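Local coordinates for protein multicopper oxidase (Arthrobacter sp. FB24, PDB 3GDC) that probably oxidises laccase-type substrates at copper centres and passes the electrons to dioxygen, as other multicopper oxidases do, at residues 2-11 with 44-52; 173-183 with 211-219. All blocks are in the same frame, centred on the assembly; numbering follows the deposited sequence.

Interaction 1: 2-11 with 44-52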
loop_
_atom_site.group_PDB
_atom_site.type_symbol
_atom_site.label_atom_id
_atom_site.label_comp_id
_atom_site.label_asym_id
_atom_site.label_seq_id
_atom_site.Cartn_x
_atom_site.Cartn_y
_atom_site.Cartn_z
ATOM N N GLY A 2 6.952 -30.504 -11.731
ATOM C CA GLY A 2 6.556 -29.960 -10.430
ATOM C C GLY A 2 7.624 -29.059 -9.827
ATOM O O GLY A 2 8.658 -28.806 -10.458
ATOM N N SER A 3 7.365 -28.557 -8.616
ATOM C CA SER A 3 8.376 -27.805 -7.860
ATOM C C SER A 3 9.573 -28.700 -7.548
ATOM O O SER A 3 9.446 -29.930 -7.524
ATOM C CB SER A 3 7.785 -27.266 -6.553
ATOM O OG SER A 3 7.372 -28.324 -5.697
ATOM N N VAL A 4 10.732 -28.087 -7.308
ATOM C CA VAL A 4 11.938 -28.850 -6.993
ATOM C C VAL A 4 11.799 -29.433 -5.591
ATOM O O VAL A 4 11.475 -28.710 -4.649
ATOM C CB VAL A 4 13.225 -27.982 -7.088
ATOM C CG1 VAL A 4 14.471 -28.833 -6.869
ATOM C CG2 VAL A 4 13.313 -27.309 -8.444
ATOM N N LEU A 5 12.033 -30.742 -5.453
ATOM C CA LEU A 5 11.934 -31.378 -4.146
ATOM C C LEU A 5 12.963 -30.814 -3.181
ATOM O O LEU A 5 14.096 -30.532 -3.564
ATOM C CB LEU A 5 12.089 -32.900 -4.241
ATOM C CG LEU A 5 10.963 -33.652 -4.958
ATOM C CD1 LEU A 5 11.214 -35.150 -4.831
ATOM C CD2 LEU A 5 9.604 -33.301 -4.392
ATOM N N ALA A 6 12.544 -30.662 -1.929
ATOM C CA ALA A 6 13.356 -30.064 -0.873
ATOM C C ALA A 6 14.772 -30.635 -0.788
ATOM O O ALA A 6 15.739 -29.875 -0.725
ATOM C CB ALA A 6 12.636 -30.182 0.483
ATOM N N GLU A 7 14.890 -31.964 -0.802
ATOM C CA GLU A 7 16.194 -32.624 -0.730
ATOM C C GLU A 7 17.122 -32.165 -1.848
ATOM O O GLU A 7 18.302 -31.922 -1.613
ATOM C CB GLU A 7 16.040 -34.149 -0.768
ATOM C CG GLU A 7 17.350 -34.904 -0.556
ATOM C CD GLU A 7 17.144 -36.363 -0.170
ATOM O OE1 GLU A 7 16.190 -36.653 0.596
ATOM O OE2 GLU A 7 17.948 -37.214 -0.618
ATOM N N ARG A 8 16.573 -32.045 -3.054
ATOM C CA ARG A 8 17.322 -31.620 -4.234
ATOM C C ARG A 8 17.576 -30.112 -4.226
ATOM O O ARG A 8 18.658 -29.650 -4.597
ATOM C CB ARG A 8 16.554 -32.026 -5.494
ATOM C CG ARG A 8 17.153 -31.551 -6.803
ATOM C CD ARG A 8 16.428 -32.205 -7.971
ATOM N NE ARG A 8 16.556 -31.417 -9.192
ATOM C CZ ARG A 8 15.805 -31.586 -10.278
ATOM N NH1 ARG A 8 14.852 -32.519 -10.305
ATOM N NH2 ARG A 8 16.004 -30.816 -11.333
ATOM N N ALA A 9 16.571 -29.351 -3.799
ATOM C CA ALA A 9 16.659 -27.892 -3.815
ATOM C C ALA A 9 17.660 -27.334 -2.798
ATOM O O ALA A 9 18.342 -26.335 -3.070
ATOM C CB ALA A 9 15.290 -27.294 -3.583
ATOM N N GLY A 10 17.739 -27.973 -1.633
ATOM C CA GLY A 10 18.579 -27.488 -0.542
ATOM C C GLY A 10 17.820 -26.608 0.436
ATOM O O GLY A 10 18.416 -26.067 1.368
ATOM N N ILE A 11 16.511 -26.452 0.206
ATOM C CA ILE A 11 15.590 -25.720 1.102
ATOM C C ILE A 11 14.318 -26.560 1.280
ATOM O O ILE A 11 13.810 -27.117 0.296
ATOM C CB ILE A 11 15.165 -24.340 0.495
ATOM C CG1 ILE A 11 16.369 -23.441 0.203
ATOM C CG2 ILE A 11 14.173 -23.608 1.409
ATOM C CD1 ILE A 11 16.035 -22.233 -0.687
ATOM N N LYS A 44 26.002 -20.510 -0.813
ATOM C CA LYS A 44 25.402 -21.817 -1.080
ATOM C C LYS A 44 24.557 -21.743 -2.340
ATOM O O LYS A 44 23.812 -20.786 -2.528
ATOM C CB LYS A 44 24.527 -22.249 0.103
ATOM C CG LYS A 44 23.906 -23.644 -0.020
ATOM C CD LYS A 44 23.399 -24.155 1.319
ATOM C CE LYS A 44 22.728 -25.513 1.169
ATOM N NZ LYS A 44 21.928 -25.894 2.374
ATOM N N ASP A 45 24.674 -22.765 -3.181
ATOM C CA ASP A 45 23.817 -22.915 -4.358
ATOM C C ASP A 45 22.512 -23.601 -3.985
ATOM O O ASP A 45 22.509 -24.559 -3.205
ATOM C CB ASP A 45 24.523 -23.744 -5.437
ATOM C CG ASP A 45 25.673 -23.007 -6.089
ATOM O OD1 ASP A 45 25.847 -21.793 -5.843
ATOM O OD2 ASP A 45 26.401 -23.647 -6.878
ATOM N N PHE A 46 21.416 -23.111 -4.569
ATOM C CA PHE A 46 20.081 -23.655 -4.359
ATOM C C PHE A 46 19.419 -23.867 -5.716
ATOM O O PHE A 46 19.443 -22.975 -6.561
ATOM C CB PHE A 46 19.227 -22.688 -3.537
ATOM C CG PHE A 46 19.791 -22.380 -2.169
ATOM C CD1 PHE A 46 19.526 -23.219 -1.090
ATOM C CD2 PHE A 46 20.564 -21.240 -1.959
ATOM C CE1 PHE A 46 20.034 -22.934 0.197
ATOM C CE2 PHE A 46 21.087 -20.945 -0.687
ATOM C CZ PHE A 46 20.811 -21.786 0.393
ATOM N N GLU A 47 18.838 -25.045 -5.927
ATOM C CA GLU A 47 18.064 -25.276 -7.140
ATOM C C GLU A 47 16.620 -24.849 -6.913
ATOM O O GLU A 47 15.824 -25.606 -6.365
ATOM C CB GLU A 47 18.151 -26.743 -7.588
ATOM C CG GLU A 47 17.459 -26.970 -8.933
ATOM C CD GLU A 47 17.825 -28.290 -9.594
ATOM O OE1 GLU A 47 18.540 -29.115 -8.989
ATOM O OE2 GLU A 47 17.388 -28.495 -10.743
ATOM N N ILE A 48 16.289 -23.626 -7.335
ATOM C CA ILE A 48 14.980 -23.037 -7.029
ATOM C C ILE A 48 13.878 -23.411 -8.024
ATOM O O ILE A 48 12.686 -23.425 -7.682
ATOM C CB ILE A 48 15.069 -21.498 -6.861
ATOM C CG1 ILE A 48 15.769 -20.856 -8.066
ATOM C CG2 ILE A 48 15.808 -21.163 -5.548
ATOM C CD1 ILE A 48 15.437 -19.388 -8.296
ATOM N N ALA A 49 14.292 -23.697 -9.254
ATOM C CA ALA A 49 13.417 -24.172 -10.315
ATOM C C ALA A 49 14.201 -25.267 -11.051
ATOM O O ALA A 49 15.437 -25.258 -11.016
ATOM C CB ALA A 49 13.060 -23.028 -11.252
ATOM N N PRO A 50 13.502 -26.230 -11.692
ATOM C CA PRO A 50 14.264 -27.303 -12.350
ATOM C C PRO A 50 15.350 -26.770 -13.289
ATOM O O PRO A 50 15.052 -26.076 -14.269
ATOM C CB PRO A 50 13.187 -28.075 -13.125
ATOM C CG PRO A 50 11.939 -27.855 -12.329
ATOM C CD PRO A 50 12.048 -26.417 -11.858
ATOM N N GLY A 51 16.603 -27.079 -12.960
ATOM C CA GLY A 51 17.753 -26.674 -13.769
ATOM C C GLY A 51 18.266 -25.264 -13.534
ATOM O O GLY A 51 19.230 -24.835 -14.177
ATOM N N ILE A 52 17.626 -24.550 -12.602
ATOM C CA ILE A 52 17.977 -23.162 -12.310
ATOM C C ILE A 52 18.682 -23.100 -10.961
ATOM O O ILE A 52 18.060 -23.300 -9.916
ATOM C CB ILE A 52 16.730 -22.240 -12.319
ATOM C CG1 ILE A 52 15.968 -22.341 -13.654
ATOM C CG2 ILE A 52 17.115 -20.795 -11.990
ATOM C CD1 ILE A 52 16.732 -21.841 -14.893
HETATM O O HOH W 1 10.582 -25.064 -7.214
#
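Glu47 reaches out from its strand to Arg8 and Val4, and its side chain can be read outward as a change from apolar to ionic contact. CB already points toward the 2-11 segment, and CG anti to the backbone N (chi1 -174°), with an extended chain beyond, carries the carboxylate on to Arg8. Glu47 CG passes 4.1 Å from Val4 CG1, the side chains crossing at about a right angle. Glu47 CD lies 3.4 Å from Arg8 NE. At the tip, the carboxylate is gripped side-on by the guanidinium: Arg8 NE donates to Glu47 OE1 over 3.0 Å, and Arg8 NH2 to Glu47 OE2 over 2.8 Å. Both nitrogens come from above the carboxylate plane, which is turned 66° from that of the guanidinium. Glu47 OE2 also accepts from Gly51 N on its anti side, at 2.7 Å. That last bond ties the carboxylate to the type II turn from Ala49 to Ile52, the bend of the hairpin joining strands 33-49 and 52-59 in the N-terminal cupredoxin-like domain. The N-terminal arm and its short helix 6-9 pack against this hairpin. Val4 pushes CG2 toward the turn, 3.7 Å from Pro50 CD, while one water accepts from Val4 N and donates to Ile48 O. Where the helix ends, Ala9 O takes a bond from Glu47 N (3.2 Å). Glu47 O has no conventional hydrogen-bond partner and is buried beneath Val4 and Ala9. Ile11 crosses Phe46 at about a right angle, with Ile11 CG1 3.4 Å from Phe46 CD1 and Gly10 O at that ring's edge.

Interaction 2: 173-183 with 211-219. With CA (calcium ion), chain H.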
loop_
_atom_site.group_PDB
_atom_site.type_symbol
_atom_site.label_atom_id
_atom_site.label_comp_id
_atom_site.label_asym_id
_atom_site.label_seq_id
_atom_site.Cartn_x
_atom_site.Cartn_y
_atom_site.Cartn_z
ATOM N N ASN A 173 16.223 -13.021 -8.342
ATOM C CA ASN A 173 16.795 -12.355 -9.498
ATOM C C ASN A 173 17.923 -13.239 -10.023
ATOM O O ASN A 173 19.036 -13.250 -9.477
ATOM C CB ASN A 173 17.299 -10.965 -9.091
ATOM C CG ASN A 173 17.883 -10.176 -10.256
ATOM O OD1 ASN A 173 17.989 -10.679 -11.382
ATOM N ND2 ASN A 173 18.259 -8.932 -9.989
ATOM N N THR A 174 17.621 -14.004 -11.065
ATOM C CA THR A 174 18.544 -15.028 -11.550
ATOM C C THR A 174 19.440 -14.568 -12.712
ATOM O O THR A 174 20.506 -15.141 -12.921
ATOM C CB THR A 174 17.793 -16.310 -11.958
ATOM O OG1 THR A 174 16.924 -16.017 -13.055
ATOM C CG2 THR A 174 16.950 -16.842 -10.795
ATOM N N ASP A 175 19.019 -13.551 -13.461
ATOM C CA ASP A 175 19.733 -13.177 -14.691
ATOM C C ASP A 175 20.289 -11.751 -14.689
ATOM O O ASP A 175 20.627 -11.207 -15.743
ATOM C CB ASP A 175 18.853 -13.423 -15.936
ATOM C CG ASP A 175 17.575 -12.570 -15.957
ATOM O OD1 ASP A 175 17.533 -11.480 -15.336
ATOM O OD2 ASP A 175 16.599 -12.995 -16.623
ATOM N N GLY A 176 20.386 -11.149 -13.503
ATOM C CA GLY A 176 20.844 -9.772 -13.383
ATOM C C GLY A 176 19.753 -8.767 -13.694
ATOM O O GLY A 176 18.581 -9.123 -13.860
ATOM N N GLY A 177 20.134 -7.499 -13.779
ATOM C CA GLY A 177 19.160 -6.441 -14.010
ATOM C C GLY A 177 18.417 -6.108 -12.731
ATOM O O GLY A 177 18.859 -6.470 -11.627
ATOM N N ASP A 178 17.289 -5.422 -12.884
ATOM C CA ASP A 178 16.529 -4.899 -11.753
ATOM C C ASP A 178 15.188 -5.606 -11.614
ATOM O O ASP A 178 14.229 -5.044 -11.080
ATOM C CB ASP A 178 16.320 -3.385 -11.922
ATOM C CG ASP A 178 15.319 -3.039 -13.033
ATOM O OD1 ASP A 178 15.179 -3.817 -14.009
ATOM O OD2 ASP A 178 14.666 -1.974 -12.927
ATOM N N ASP A 179 15.129 -6.844 -12.099
ATOM C CA ASP A 179 13.884 -7.604 -12.129
ATOM C C ASP A 179 14.027 -9.007 -11.558
ATOM O O ASP A 179 15.103 -9.605 -11.607
ATOM C CB ASP A 179 13.308 -7.666 -13.558
ATOM C CG ASP A 179 14.271 -8.277 -14.585
ATOM O OD1 ASP A 179 15.467 -8.524 -14.288
ATOM O OD2 ASP A 179 13.815 -8.516 -15.728
ATOM N N ASN A 180 12.932 -9.517 -11.012
ATOM C CA ASN A 180 12.875 -10.887 -10.518
ATOM C C ASN A 180 12.375 -11.835 -11.590
ATOM O O ASN A 180 11.542 -11.453 -12.414
ATOM C CB ASN A 180 11.952 -10.962 -9.313
ATOM C CG ASN A 180 12.505 -10.206 -8.120
ATOM O OD1 ASN A 180 11.856 -9.310 -7.577
ATOM N ND2 ASN A 180 13.723 -10.552 -7.726
ATOM N N GLU A 181 12.860 -13.069 -11.552
ATOM C CA GLU A 181 12.448 -14.116 -12.497
ATOM C C GLU A 181 11.530 -15.141 -11.836
ATOM O O GLU A 181 10.678 -15.760 -12.500
ATOM C CB GLU A 181 13.681 -14.800 -13.095
ATOM C CG GLU A 181 14.389 -13.984 -14.186
ATOM C CD GLU A 181 14.984 -12.681 -13.688
ATOM O OE1 GLU A 181 15.878 -12.728 -12.816
ATOM O OE2 GLU A 181 14.581 -11.596 -14.178
ATOM N N PHE A 182 11.701 -15.317 -10.521
ATOM C CA PHE A 182 10.830 -16.196 -9.738
ATOM C C PHE A 182 10.444 -15.572 -8.397
ATOM O O PHE A 182 11.088 -14.630 -7.921
ATOM C CB PHE A 182 11.491 -17.554 -9.485
ATOM C CG PHE A 182 11.846 -18.293 -10.749
ATOM C CD1 PHE A 182 10.882 -19.040 -11.422
ATOM C CD2 PHE A 182 13.125 -18.207 -11.277
ATOM C CE1 PHE A 182 11.203 -19.709 -12.613
ATOM C CE2 PHE A 182 13.452 -18.873 -12.469
ATOM C CZ PHE A 182 12.485 -19.623 -13.126
ATOM N N TYR A 183 9.388 -16.117 -7.807
ATOM C CA TYR A 183 8.851 -15.641 -6.521
ATOM C C TYR A 183 8.519 -16.839 -5.667
ATOM O O TYR A 183 8.246 -17.922 -6.183
ATOM C CB TYR A 183 7.597 -14.789 -6.742
ATOM C CG TYR A 183 7.848 -13.558 -7.588
ATOM C CD1 TYR A 183 8.102 -12.328 -6.996
ATOM C CD2 TYR A 183 7.855 -13.631 -8.992
ATOM C CE1 TYR A 183 8.340 -11.184 -7.766
ATOM C CE2 TYR A 183 8.101 -12.503 -9.770
ATOM C CZ TYR A 183 8.344 -11.280 -9.151
ATOM O OH TYR A 183 8.570 -10.159 -9.913
ATOM N N ASN A 211 7.293 -9.675 4.289
ATOM C CA ASN A 211 7.700 -9.385 2.928
ATOM C C ASN A 211 9.150 -8.924 2.839
ATOM O O ASN A 211 9.489 -7.854 3.365
ATOM C CB ASN A 211 6.787 -8.333 2.283
ATOM C CG ASN A 211 7.104 -8.147 0.812
ATOM O OD1 ASN A 211 7.467 -9.118 0.134
ATOM N ND2 ASN A 211 6.996 -6.914 0.313
ATOM N N VAL A 212 9.992 -9.710 2.157
ATOM C CA VAL A 212 11.371 -9.276 1.868
ATOM C C VAL A 212 11.636 -9.023 0.373
ATOM O O VAL A 212 12.767 -8.785 -0.031
ATOM C CB VAL A 212 12.426 -10.239 2.436
ATOM C CG1 VAL A 212 12.233 -10.419 3.926
ATOM C CG2 VAL A 212 12.367 -11.595 1.714
ATOM N N LEU A 213 10.582 -9.077 -0.439
ATOM C CA LEU A 213 10.741 -8.965 -1.880
ATOM C C LEU A 213 11.509 -7.708 -2.301
ATOM O O LEU A 213 11.132 -6.589 -1.967
ATOM C CB LEU A 213 9.371 -9.030 -2.572
ATOM C CG LEU A 213 9.344 -8.851 -4.087
ATOM C CD1 LEU A 213 10.109 -9.981 -4.778
ATOM C CD2 LEU A 213 7.880 -8.837 -4.511
ATOM N N GLU A 214 12.602 -7.916 -3.019
ATOM C CA GLU A 214 13.401 -6.821 -3.533
ATOM C C GLU A 214 12.942 -6.475 -4.958
ATOM O O GLU A 214 12.283 -7.296 -5.626
ATOM C CB GLU A 214 14.892 -7.206 -3.500
ATOM C CG GLU A 214 15.864 -6.093 -3.906
ATOM C CD GLU A 214 15.639 -4.820 -3.102
ATOM O OE1 GLU A 214 16.156 -4.758 -1.965
ATOM O OE2 GLU A 214 14.919 -3.912 -3.593
ATOM N N TYR A 215 13.258 -5.248 -5.386
ATOM C CA TYR A 215 13.029 -4.749 -6.761
ATOM C C TYR A 215 11.577 -4.315 -7.020
ATOM O O TYR A 215 11.326 -3.159 -7.384
ATOM C CB TYR A 215 13.558 -5.737 -7.825
ATOM C CG TYR A 215 15.016 -6.128 -7.626
ATOM C CD1 TYR A 215 16.039 -5.198 -7.809
ATOM C CD2 TYR A 215 15.366 -7.429 -7.257
ATOM C CE1 TYR A 215 17.369 -5.549 -7.613
ATOM C CE2 TYR A 215 16.702 -7.788 -7.056
ATOM C CZ TYR A 215 17.693 -6.846 -7.243
ATOM O OH TYR A 215 19.016 -7.193 -7.054
ATOM N N ASP A 216 10.630 -5.229 -6.828
ATOM C CA ASP A 216 9.205 -4.905 -6.940
ATOM C C ASP A 216 8.743 -4.139 -5.696
ATOM O O ASP A 216 9.035 -4.556 -4.576
ATOM C CB ASP A 216 8.384 -6.182 -7.106
ATOM C CG ASP A 216 8.694 -6.916 -8.404
ATOM O OD1 ASP A 216 8.329 -6.395 -9.485
ATOM O OD2 ASP A 216 9.281 -8.017 -8.340
ATOM N N PRO A 217 8.016 -3.021 -5.881
ATOM C CA PRO A 217 7.701 -2.169 -4.725
ATOM C C PRO A 217 6.675 -2.729 -3.728
ATOM O O PRO A 217 6.663 -2.306 -2.573
ATOM C CB PRO A 217 7.170 -0.880 -5.369
ATOM C CG PRO A 217 6.630 -1.315 -6.699
ATOM C CD PRO A 217 7.476 -2.475 -7.145
ATOM N N ILE A 218 5.815 -3.654 -4.156
ATOM C CA ILE A 218 4.775 -4.154 -3.255
ATOM C C ILE A 218 4.453 -5.623 -3.510
ATOM O O ILE A 218 4.522 -6.108 -4.648
ATOM C CB ILE A 218 3.494 -3.254 -3.280
ATOM C CG1 ILE A 218 2.568 -3.552 -2.088
ATOM C CG2 ILE A 218 2.749 -3.382 -4.614
ATOM C CD1 ILE A 218 1.713 -2.367 -1.637
ATOM N N ASN A 219 4.134 -6.324 -2.430
ATOM C CA ASN A 219 3.709 -7.713 -2.517
ATOM C C ASN A 219 2.313 -7.802 -1.926
ATOM O O ASN A 219 1.858 -6.873 -1.257
ATOM C CB ASN A 219 4.690 -8.638 -1.784
ATOM C CG ASN A 219 4.764 -10.032 -2.402
ATOM O OD1 ASN A 219 3.819 -10.494 -3.064
ATOM N ND2 ASN A 219 5.895 -10.710 -2.190
HETATM CA CA CA H . 16.615 -10.349 -13.350
HETATM O O HOH W 2 10.734 -7.732 -11.002
#
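Tyr215, Asn180 and Tyr183 carry most of this contact, in which the calcium-binding loop leading into strand 182-185 packs on the connection between strands 205-211 and 218-223. Tyr215 lies against the loop with its CB 3.4 Å from Asp178 O. CG is anti to the carbonyl carbon (chi1 -54°), which brings the ring in beside Asn173; the amide and ring planes are nearly perpendicular (86°), with Asn173 ND2 3.5 Å from Tyr215 CZ. Glu214 CG sits over the centre of one ring face, and the amide of Asn180 comes up to the ring's edge. Glu214 itself points its carboxylate to Thr273 of a second subunit, so the connection also belongs to the trimer interface. Asn180 is tucked between Tyr215, Leu213 and Asp216, and its backbone N donates to a water that also lies 3.0 Å from Asp216 OD2. Tyr183 closes the other end: its OH gives a 2.8 Å hydrogen bond to the syn side of Asp216 OD2, while its CE1 packs 3.7 Å from Leu213 CD1. Seven oxygens from Asn173, Asp175, Gly176, Asp179 and Glu181 hold the calcium ion. Asn173 binds it through OD1 at 2.4 Å and donates from ND2 to Gly177 O at 3.0 Å, so one amide serves metal, loop backbone and Tyr215. This chemistry is consistent with calcium helping to fix the surface on which Tyr215 packs.

Overall arrangement
Interactions 1 and 2 follow one another along the chain, one closing before the other opens, and their centres lie 18 Å apart. They nevertheless meet: Ile48 CD1 packs 3.9 Å from Thr174 CG2, and Ala49 CB lies 3.9 Å from Phe182 CZ. The hairpin of the first cupredoxin-like domain thus abuts the calcium loop and the start of strand 182-185 in the second, and the side chain of Ile48 comes within about 10 Å of the calcium ion. Neither contact supplies a copper ligand. The nearest approaches to bound copper are about 13 Å from the side chain of Phe46 in interaction 1 and about 9 Å from that of Glu214 in interaction 2.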